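Long-range contacts in CRISPR-associated endonuclease Cas12b (Alicyclobacillus acidoterrestris, PDB 5U31), which uses a guide RNA to recognise PAM-flanked target DNA and cleaves it with a metal-dependent RuvC nuclease domain as part of bacterial antiviral defence: residues P521-V526 against D888-T893; V570-R575 against I846-L851; L813-I818 against I881-V886. The protein carries 3 engineered substitutions. All blocks are in the same frame, centred on the assembly; numbering follows the deposited sequence.

Interaction 1: P521-V526 against D888-T893; sequences PPYAAV and DLLVGT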
# COMPACT_ATOMS: atom_id res chain seq x y z
N PRO A 521 -6.00 -6.99 -26.62
CA PRO A 521 -7.10 -6.35 -27.33
C PRO A 521 -6.56 -5.48 -28.44
O PRO A 521 -5.41 -5.00 -28.39
CB PRO A 521 -7.78 -5.51 -26.24
CG PRO A 521 -7.42 -6.19 -24.96
CD PRO A 521 -6.04 -6.71 -25.17
N PRO A 522 -7.35 -5.24 -29.49
CA PRO A 522 -6.84 -4.46 -30.63
C PRO A 522 -6.45 -3.04 -30.25
O PRO A 522 -5.56 -2.47 -30.88
CB PRO A 522 -8.01 -4.48 -31.62
CG PRO A 522 -9.22 -4.68 -30.76
CD PRO A 522 -8.78 -5.58 -29.65
N TYR A 523 -7.09 -2.47 -29.23
CA TYR A 523 -6.76 -1.12 -28.80
C TYR A 523 -5.54 -1.05 -27.90
O TYR A 523 -5.19 0.04 -27.45
CB TYR A 523 -7.96 -0.48 -28.09
CG TYR A 523 -8.65 -1.38 -27.09
CD1 TYR A 523 -8.14 -1.55 -25.81
CD2 TYR A 523 -9.82 -2.05 -27.42
CE1 TYR A 523 -8.78 -2.36 -24.89
CE2 TYR A 523 -10.46 -2.87 -26.52
CZ TYR A 523 -9.94 -3.02 -25.25
OH TYR A 523 -10.58 -3.83 -24.34
N ALA A 524 -4.89 -2.18 -27.62
CA ALA A 524 -3.68 -2.14 -26.82
C ALA A 524 -2.47 -1.67 -27.61
O ALA A 524 -1.49 -1.23 -27.00
CB ALA A 524 -3.40 -3.52 -26.22
N ALA A 525 -2.52 -1.74 -28.94
CA ALA A 525 -1.44 -1.25 -29.78
C ALA A 525 -1.41 0.26 -29.90
O ALA A 525 -0.48 0.80 -30.52
CB ALA A 525 -1.54 -1.88 -31.18
N VAL A 526 -2.39 0.96 -29.34
CA VAL A 526 -2.49 2.41 -29.44
C VAL A 526 -1.89 3.05 -28.19
O VAL A 526 -1.33 4.15 -28.25
CB VAL A 526 -3.95 2.84 -29.66
CG1 VAL A 526 -4.06 4.35 -29.76
CG2 VAL A 526 -4.48 2.20 -30.92
N ASP A 888 -10.92 -6.49 -20.00
CA ASP A 888 -10.04 -5.97 -21.06
C ASP A 888 -9.86 -4.46 -20.96
O ASP A 888 -9.71 -3.77 -21.98
CB ASP A 888 -10.55 -6.35 -22.45
CG ASP A 888 -10.63 -7.84 -22.65
OD1 ASP A 888 -9.63 -8.54 -22.36
OD2 ASP A 888 -11.68 -8.33 -23.10
N LEU A 889 -9.86 -3.92 -19.74
CA LEU A 889 -9.64 -2.50 -19.49
C LEU A 889 -8.18 -2.26 -19.14
O LEU A 889 -7.65 -2.90 -18.22
CB LEU A 889 -10.52 -1.99 -18.35
CG LEU A 889 -12.02 -2.03 -18.55
CD1 LEU A 889 -12.69 -1.34 -17.38
CD2 LEU A 889 -12.37 -1.36 -19.86
N LEU A 890 -7.54 -1.34 -19.85
CA LEU A 890 -6.18 -0.93 -19.53
C LEU A 890 -6.22 0.14 -18.45
O LEU A 890 -6.99 1.10 -18.54
CB LEU A 890 -5.48 -0.39 -20.77
CG LEU A 890 -5.58 -1.19 -22.06
CD1 LEU A 890 -5.00 -0.38 -23.20
CD2 LEU A 890 -4.85 -2.50 -21.93
N VAL A 891 -5.38 -0.02 -17.43
CA VAL A 891 -5.18 1.04 -16.45
C VAL A 891 -3.74 1.52 -16.56
O VAL A 891 -2.80 0.72 -16.49
CB VAL A 891 -5.53 0.58 -15.02
CG1 VAL A 891 -5.65 -0.93 -14.96
CG2 VAL A 891 -4.51 1.11 -14.00
N GLY A 892 -3.58 2.82 -16.81
CA GLY A 892 -2.28 3.43 -16.91
C GLY A 892 -2.20 4.67 -16.03
O GLY A 892 -3.20 5.12 -15.46
N THR A 893 -0.99 5.21 -15.92
CA THR A 893 -0.74 6.38 -15.10
C THR A 893 -0.23 7.52 -15.96
O THR A 893 0.27 7.32 -17.06
CB THR A 893 0.27 6.07 -13.99
OG1 THR A 893 1.48 5.58 -14.58
CG2 THR A 893 -0.29 5.04 -13.02
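Tyr523 meets Asp888 crosswise, its long axis at about a right angle to the aspartate side chain, with its hydroxyl beside Asp888 CB, and bonds to the backbone carbonyl of that residue. The phenol OH donates a hydrogen bond to Asp888 O at 2.5 Å. The C=O...OH angle is 136°, and the donor stands 23° off the carbonyl plane. The carbonyl oxygen lies at the edge of the ring, in its plane, while Pro521 CB rests 3.4 Å above one face, toward the rim. Tyr523 CG sits between the backbone N and the carbonyl carbon (chi1 45°), a rotation that lays the ring beside Pro521 with its hydroxyl toward Asp888. The contact belongs to the RNase H-like fold of the RuvC domain: residues 521-526 form the turn leading into strand 527-530, and residues 888-893 open the outermost strand, 890-895, of the mixed sheet. Asp888 takes a left-handed backbone conformation, which aspartate tolerates better than a beta-branched residue. Pro521 CG packs 4.0 Å from Asp888 CB; the carboxylate is held by Ser511 OG and Ser513 N. Leucine suits the first strand position, whose side chain points toward residues 521-526: Leu890 CD1 lies at the ring edge, 4.2 Å from Tyr523 CD1, and the same methyl is 4.2 Å from Ala524 CA, where the small alanine lets it come close to the main chain.

Interaction 2: V570-R575 against I846-L851; sequences VALGLR and ILLAEL. Engineered in segment 570-575: Ala571 (natural residue Asp). Engineered in segment 846-851: Ala849 (natural residue Glu). With nucleotides of chain E.
Val570 and Leu848 lie side by side on neighbouring strands and point the same way, on one face of the RuvC sheet. Strands 566-572 and 845-850 run parallel in the RNase H-like fold, although the short segments here already diverge by 41°. Of their backbone bonds, one crosses between the two segments: Val570 N donates to Leu847 O at 2.9 Å, with an N-H...O angle of 149°. The apolar contacts cluster round the same valine. Leu848 CD2 comes to 3.5 Å from Val570 CB, and farther along it touches Leu572 CG. With Val570 CG1 anti to the backbone N (chi1 -179°), the other branch, CG2, is placed to meet Ile846 CG2 at 3.9 Å. Branched aliphatic residues suit this face because helices 796-822 and 873-884 cover it, through Ile817, Phe877 and Leu880 among others.

Polar bonds take over where the first strand runs out. Leu574 N and Arg575 N both donate to OP1 of DT6 of chain E, the former at 2.8 Å, so two successive amides grip one phosphate oxygen. Gly573, with no side chain, lets the phosphate come close to the main chain. Arg575 NE reaches OP2 of DT7 of chain E at 3.2 Å, and O5' of DT6 of chain E lies over one face of the guanidinium, toward its rim.

The engineered Ala571 and Ala849 replace an aspartate and a glutamate thought to belong to the RuvC active site, and their CB atoms stand 6.7 Å apart. The pairing of these strands would thus bring two natural carboxylates together beside a loop that holds DNA phosphates, consistent with the divalent-metal-dependent cleavage of RuvC nucleases.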
# COMPACT_ATOMS: atom_id res chain seq x y z
N VAL A 570 -8.83 9.57 -13.78
CA VAL A 570 -9.35 9.41 -12.43
C VAL A 570 -8.45 10.15 -11.46
O VAL A 570 -7.23 9.93 -11.44
CB VAL A 570 -9.45 7.93 -12.03
CG1 VAL A 570 -10.02 7.79 -10.63
CG2 VAL A 570 -10.28 7.16 -13.03
N ALA A 571 -9.04 11.02 -10.64
CA ALA A 571 -8.33 11.75 -9.60
C ALA A 571 -8.77 11.21 -8.25
O ALA A 571 -9.83 11.57 -7.74
CB ALA A 571 -8.59 13.25 -9.71
N LEU A 572 -7.95 10.33 -7.67
CA LEU A 572 -8.24 9.80 -6.35
C LEU A 572 -8.11 10.88 -5.29
O LEU A 572 -7.26 11.78 -5.39
CB LEU A 572 -7.30 8.64 -6.02
CG LEU A 572 -7.31 7.45 -6.97
CD1 LEU A 572 -6.21 6.47 -6.61
CD2 LEU A 572 -8.67 6.76 -6.96
N GLY A 573 -8.95 10.79 -4.27
CA GLY A 573 -8.92 11.75 -3.18
C GLY A 573 -9.50 11.14 -1.92
O GLY A 573 -9.97 10.00 -1.91
N LEU A 574 -9.45 11.93 -0.85
CA LEU A 574 -10.00 11.53 0.44
C LEU A 574 -11.43 12.03 0.61
O LEU A 574 -12.30 11.27 1.04
CB LEU A 574 -9.12 12.06 1.57
CG LEU A 574 -7.74 11.41 1.64
CD1 LEU A 574 -7.00 11.83 2.89
CD2 LEU A 574 -7.95 9.92 1.61
N ARG A 575 -11.69 13.29 0.27
CA ARG A 575 -13.04 13.84 0.34
C ARG A 575 -13.97 13.13 -0.63
O ARG A 575 -15.05 12.65 -0.25
CB ARG A 575 -13.01 15.33 0.06
CG ARG A 575 -12.11 16.12 0.97
CD ARG A 575 -11.39 17.19 0.19
NE ARG A 575 -10.77 18.19 1.05
CZ ARG A 575 -9.99 19.16 0.60
NH1 ARG A 575 -9.73 19.26 -0.70
NH2 ARG A 575 -9.46 20.04 1.44
N ILE A 846 -8.16 3.44 -18.48
CA ILE A 846 -8.35 4.19 -17.25
C ILE A 846 -7.02 4.86 -16.93
O ILE A 846 -6.01 4.18 -16.71
CB ILE A 846 -8.81 3.30 -16.09
CG1 ILE A 846 -10.21 2.77 -16.35
CG2 ILE A 846 -8.77 4.05 -14.78
CD1 ILE A 846 -10.62 1.71 -15.37
N LEU A 847 -7.02 6.19 -16.90
CA LEU A 847 -5.79 6.97 -16.74
C LEU A 847 -5.74 7.54 -15.33
O LEU A 847 -6.45 8.50 -15.01
CB LEU A 847 -5.72 8.08 -17.79
CG LEU A 847 -4.39 8.84 -17.82
CD1 LEU A 847 -3.26 7.89 -18.15
CD2 LEU A 847 -4.44 9.98 -18.81
N LEU A 848 -4.89 6.96 -14.49
CA LEU A 848 -4.69 7.44 -13.13
C LEU A 848 -3.49 8.39 -13.08
O LEU A 848 -2.74 8.53 -14.04
CB LEU A 848 -4.47 6.28 -12.18
CG LEU A 848 -5.63 5.32 -11.96
CD1 LEU A 848 -5.13 4.09 -11.27
CD2 LEU A 848 -6.66 6.00 -11.11
N ALA A 849 -3.32 9.04 -11.94
CA ALA A 849 -2.13 9.85 -11.72
C ALA A 849 -0.98 8.96 -11.27
O ALA A 849 -1.17 8.01 -10.51
CB ALA A 849 -2.39 10.93 -10.68
N GLU A 850 0.21 9.26 -11.78
CA GLU A 850 1.42 8.55 -11.39
C GLU A 850 1.83 9.02 -10.00
O GLU A 850 2.39 10.10 -9.84
CB GLU A 850 2.52 8.79 -12.42
CG GLU A 850 3.90 8.39 -11.97
CD GLU A 850 3.91 6.99 -11.41
OE1 GLU A 850 3.25 6.13 -12.01
OE2 GLU A 850 4.56 6.77 -10.37
N LEU A 851 1.54 8.20 -8.98
CA LEU A 851 1.83 8.58 -7.60
C LEU A 851 2.65 7.51 -6.88
O LEU A 851 2.56 7.36 -5.66
CB LEU A 851 0.55 8.86 -6.82
CG LEU A 851 -0.33 9.98 -7.37
CD1 LEU A 851 -1.52 10.19 -6.46
CD2 LEU A 851 0.47 11.26 -7.53
P DT E 6 -7.84 15.50 -0.96
OP1 DT E 6 -9.12 14.76 -0.89
OP2 DT E 6 -7.64 16.53 -2.00
O5' DT E 6 -7.57 16.18 0.46
C5' DT E 6 -7.55 15.39 1.63
C4' DT E 6 -6.96 16.16 2.79
O4' DT E 6 -5.67 16.70 2.40
C3' DT E 6 -7.80 17.35 3.25
O3' DT E 6 -8.03 17.26 4.64
C2' DT E 6 -6.97 18.57 2.90
C1' DT E 6 -5.55 18.02 2.84
N1 DT E 6 -4.70 18.76 1.88
C2 DT E 6 -3.69 19.56 2.34
O2 DT E 6 -3.43 19.68 3.53
N3 DT E 6 -2.98 20.20 1.37
C4 DT E 6 -3.18 20.13 0.00
O4 DT E 6 -2.48 20.75 -0.79
C5 DT E 6 -4.27 19.28 -0.42
C7 DT E 6 -4.58 19.13 -1.88
C6 DT E 6 -4.97 18.65 0.53
P DT E 7 -9.45 17.72 5.23
OP1 DT E 7 -9.67 16.97 6.49
OP2 DT E 7 -10.45 17.64 4.14
O5' DT E 7 -9.25 19.28 5.53
C5' DT E 7 -8.89 19.72 6.83
C4' DT E 7 -7.42 19.44 7.11
O4' DT E 7 -6.81 20.63 7.64
C3' DT E 7 -7.18 18.35 8.15
O3' DT E 7 -7.11 17.07 7.53
C2' DT E 7 -5.83 18.76 8.75
C1' DT E 7 -5.84 20.29 8.62
N1 DT E 7 -6.17 21.01 9.90
C2 DT E 7 -5.40 22.08 10.28
O2 DT E 7 -4.45 22.49 9.62
N3 DT E 7 -5.77 22.67 11.46
C4 DT E 7 -6.81 22.30 12.29
O4 DT E 7 -7.07 22.89 13.33
C5 DT E 7 -7.59 21.16 11.84
C7 DT E 7 -8.74 20.67 12.65
C6 DT E 7 -7.23 20.58 10.68

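Interaction 3: L813-I818 against I881-V886; sequences LADRII and INQAQV. With nucleotides of chain B.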
# COMPACT_ATOMS: atom_id res chain seq x y z
N LEU A 813 -14.43 0.84 -4.19
CA LEU A 813 -13.83 1.95 -4.94
C LEU A 813 -13.41 1.49 -6.33
O LEU A 813 -13.77 2.12 -7.33
CB LEU A 813 -12.62 2.48 -4.17
CG LEU A 813 -12.34 3.99 -4.16
CD1 LEU A 813 -10.90 4.20 -3.72
CD2 LEU A 813 -12.59 4.65 -5.51
N ALA A 814 -12.63 0.41 -6.40
CA ALA A 814 -12.18 -0.09 -7.69
C ALA A 814 -13.35 -0.51 -8.57
O ALA A 814 -13.34 -0.27 -9.78
CB ALA A 814 -11.21 -1.26 -7.49
N ASP A 815 -14.38 -1.13 -7.99
CA ASP A 815 -15.50 -1.56 -8.80
C ASP A 815 -16.26 -0.36 -9.36
O ASP A 815 -16.65 -0.36 -10.54
CB ASP A 815 -16.44 -2.46 -8.00
CG ASP A 815 -17.59 -2.98 -8.82
OD1 ASP A 815 -17.39 -3.91 -9.63
OD2 ASP A 815 -18.70 -2.43 -8.67
N ARG A 816 -16.45 0.68 -8.55
CA ARG A 816 -17.11 1.89 -9.04
C ARG A 816 -16.34 2.48 -10.22
O ARG A 816 -16.95 2.87 -11.23
CB ARG A 816 -17.23 2.93 -7.92
CG ARG A 816 -18.51 2.81 -7.11
CD ARG A 816 -19.10 4.17 -6.80
NE ARG A 816 -19.57 4.86 -8.00
CZ ARG A 816 -20.18 6.04 -8.00
NH1 ARG A 816 -20.57 6.59 -9.14
NH2 ARG A 816 -20.38 6.68 -6.86
N ILE A 817 -15.01 2.54 -10.11
CA ILE A 817 -14.21 3.10 -11.20
C ILE A 817 -14.37 2.27 -12.46
O ILE A 817 -14.50 2.80 -13.57
CB ILE A 817 -12.74 3.21 -10.76
CG1 ILE A 817 -12.60 4.14 -9.55
CG2 ILE A 817 -11.89 3.71 -11.92
CD1 ILE A 817 -11.21 4.15 -8.94
N ILE A 818 -14.39 0.94 -12.31
CA ILE A 818 -14.45 0.06 -13.47
C ILE A 818 -15.84 0.07 -14.08
O ILE A 818 -15.99 0.15 -15.31
CB ILE A 818 -14.00 -1.35 -13.07
CG1 ILE A 818 -12.50 -1.34 -12.81
CG2 ILE A 818 -14.35 -2.37 -14.14
CD1 ILE A 818 -11.92 -2.67 -12.65
N ILE A 881 -5.95 -2.85 -11.17
CA ILE A 881 -5.34 -3.75 -12.15
C ILE A 881 -5.91 -5.15 -12.00
O ILE A 881 -6.14 -5.85 -13.00
CB ILE A 881 -3.81 -3.72 -11.99
CG1 ILE A 881 -3.30 -2.29 -12.16
CG2 ILE A 881 -3.15 -4.67 -12.99
CD1 ILE A 881 -1.80 -2.16 -12.21
N ASN A 882 -6.14 -5.59 -10.77
CA ASN A 882 -6.79 -6.88 -10.53
C ASN A 882 -8.16 -6.94 -11.20
O ASN A 882 -8.42 -7.81 -12.04
CB ASN A 882 -6.95 -7.13 -9.03
CG ASN A 882 -5.81 -7.92 -8.44
OD1 ASN A 882 -4.69 -7.89 -8.95
ND2 ASN A 882 -6.08 -8.64 -7.35
N GLN A 883 -9.04 -6.01 -10.84
CA GLN A 883 -10.43 -6.08 -11.26
C GLN A 883 -10.62 -5.77 -12.73
O GLN A 883 -11.68 -6.09 -13.29
CB GLN A 883 -11.28 -5.14 -10.41
CG GLN A 883 -11.34 -5.49 -8.93
CD GLN A 883 -12.54 -4.84 -8.24
OE1 GLN A 883 -13.56 -4.56 -8.87
NE2 GLN A 883 -12.41 -4.59 -6.94
N ALA A 884 -9.63 -5.16 -13.38
CA ALA A 884 -9.78 -4.78 -14.78
C ALA A 884 -9.44 -5.89 -15.75
O ALA A 884 -9.81 -5.79 -16.93
CB ALA A 884 -8.90 -3.56 -15.08
N GLN A 885 -8.77 -6.96 -15.30
CA GLN A 885 -8.23 -7.95 -16.21
C GLN A 885 -9.33 -8.60 -17.04
O GLN A 885 -9.23 -8.70 -18.27
CB GLN A 885 -7.45 -9.01 -15.42
CG GLN A 885 -6.58 -9.93 -16.27
CD GLN A 885 -5.61 -10.74 -15.43
OE1 GLN A 885 -5.59 -10.64 -14.20
NE2 GLN A 885 -4.79 -11.56 -16.09
N VAL A 886 -10.42 -9.03 -16.39
CA VAL A 886 -11.49 -9.75 -17.08
C VAL A 886 -12.18 -8.87 -18.10
O VAL A 886 -12.69 -9.37 -19.12
CB VAL A 886 -12.51 -10.28 -16.06
CG1 VAL A 886 -13.33 -11.37 -16.68
CG2 VAL A 886 -11.81 -10.77 -14.82
P C B 92 -17.37 -6.72 -7.18
OP1 C B 92 -16.77 -6.27 -8.47
OP2 C B 92 -18.71 -7.35 -7.24
O5' C B 92 -16.42 -7.73 -6.40
C5' C B 92 -15.13 -7.32 -5.94
C4' C B 92 -14.63 -8.20 -4.81
O4' C B 92 -15.57 -8.15 -3.70
C3' C B 92 -14.50 -9.68 -5.12
O3' C B 92 -13.29 -9.99 -5.78
C2' C B 92 -14.60 -10.32 -3.74
O2' C B 92 -13.37 -10.21 -3.05
C1' C B 92 -15.61 -9.40 -3.05
N1 C B 92 -16.99 -9.93 -3.12
C2 C B 92 -17.40 -10.89 -2.19
O2 C B 92 -16.59 -11.29 -1.34
N3 C B 92 -18.66 -11.37 -2.24
C4 C B 92 -19.51 -10.93 -3.17
N4 C B 92 -20.74 -11.43 -3.18
C5 C B 92 -19.12 -9.94 -4.13
C6 C B 92 -17.87 -9.47 -4.07
P A B 91 -22.72 -4.12 -6.14
OP1 A B 91 -22.51 -3.47 -7.46
OP2 A B 91 -23.72 -5.21 -5.99
O5' A B 91 -21.30 -4.63 -5.64
C5' A B 91 -20.18 -3.78 -5.75
C4' A B 91 -19.07 -4.19 -4.83
O4' A B 91 -19.56 -4.32 -3.47
C3' A B 91 -18.43 -5.53 -5.11
O3' A B 91 -17.51 -5.47 -6.18
C2' A B 91 -17.79 -5.86 -3.78
O2' A B 91 -16.60 -5.11 -3.59
C1' A B 91 -18.84 -5.33 -2.81
N9 A B 91 -19.78 -6.38 -2.37
C8 A B 91 -21.08 -6.60 -2.78
N7 A B 91 -21.65 -7.62 -2.19
C5 A B 91 -20.67 -8.11 -1.33
C6 A B 91 -20.64 -9.19 -0.42
N6 A B 91 -21.66 -10.01 -0.20
N1 A B 91 -19.50 -9.39 0.27
C2 A B 91 -18.47 -8.57 0.07
N3 A B 91 -18.37 -7.53 -0.76
C4 A B 91 -19.52 -7.35 -1.44
P G B 9 -25.90 12.58 -18.50
OP1 G B 9 -25.74 11.20 -19.01
OP2 G B 9 -26.60 13.60 -19.32
O5' G B 9 -26.65 12.48 -17.09
C5' G B 9 -26.30 11.50 -16.13
C4' G B 9 -26.96 11.80 -14.80
O4' G B 9 -26.80 10.66 -13.90
C3' G B 9 -26.41 13.02 -14.06
O3' G B 9 -27.49 13.73 -13.47
C2' G B 9 -25.55 12.40 -12.96
O2' G B 9 -25.39 13.20 -11.81
C1' G B 9 -26.32 11.12 -12.65
N9 G B 9 -25.52 10.08 -12.03
C8 G B 9 -25.72 9.55 -10.78
N7 G B 9 -24.83 8.65 -10.46
C5 G B 9 -24.00 8.58 -11.56
C6 G B 9 -22.86 7.77 -11.80
O6 G B 9 -22.35 6.93 -11.05
N1 G B 9 -22.31 8.02 -13.04
C2 G B 9 -22.78 8.92 -13.96
N2 G B 9 -22.08 8.99 -15.10
N3 G B 9 -23.84 9.68 -13.76
C4 G B 9 -24.40 9.46 -12.55
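The carboxamide of Gln883 lies between protein and RNA: Ala814 CB sits over one face, 3.9 Å from Gln883 CD, and C5' of C92 of chain B approaches its nitrogen, 4.0 Å from Gln883 NE2. On the oxygen side, Asp815 CB is 3.7 Å from Gln883 OE1. This is helix-to-helix packing in the RuvC domain, where helices 796-822 and 873-884 lie on the same face of the RNase H-like sheet. Hydrogen bonds from Gln883 NE2 to Glu879 OE1 and Lys811 O fix the amide's rotation and satisfy its donor. Beyond CG the glutamine chain is extended, long enough to reach helix 796-822, and alanine at 814 is small enough for the amide to pack against it.

Both helices bind guide RNA. Asp815 CG is anti to the backbone N (chi1 -178°), which carries the carboxylate to the RNA backbone beside the Gln883 amide, with OD1 2.7 Å from OP1 of C92 of chain B. Away from the RNA the contact becomes apolar. The isoleucine supplies a slim, reaching end: the Ile818 side chain crosses that of Gln883 obliquely, CD1 3.4 Å from Gln883 CB, and the same methyl lies 4.0 Å from Ala884 CB.

The three contacts are built round one RuvC sheet. Interactions 1 and 2 share neighbouring strands 845-850 and 890-895: Leu890 O lies 2.6 Å from Ile846 N and Gly892 O 2.7 Å from Leu848 N, both probable hydrogen bonds. Interaction 3 belongs to the helical layer over it. Ile817 CG2 packs 4.0 Å from Val570 CG2 of interaction 2, and Ile818 CG2 lies 3.8 Å from Leu889 CD1 of interaction 1. Helix 873-884 is followed in the chain by strand 890-895, joining interaction 3 to interaction 1. Interaction 2 holds two of the three altered positions assigned to the active site and contacts DNA, whereas interaction 3, its centre about 14 Å from that of interaction 2, faces the guide RNA; interaction 1 lies about 10 Å from nucleic acid at its nearest atom.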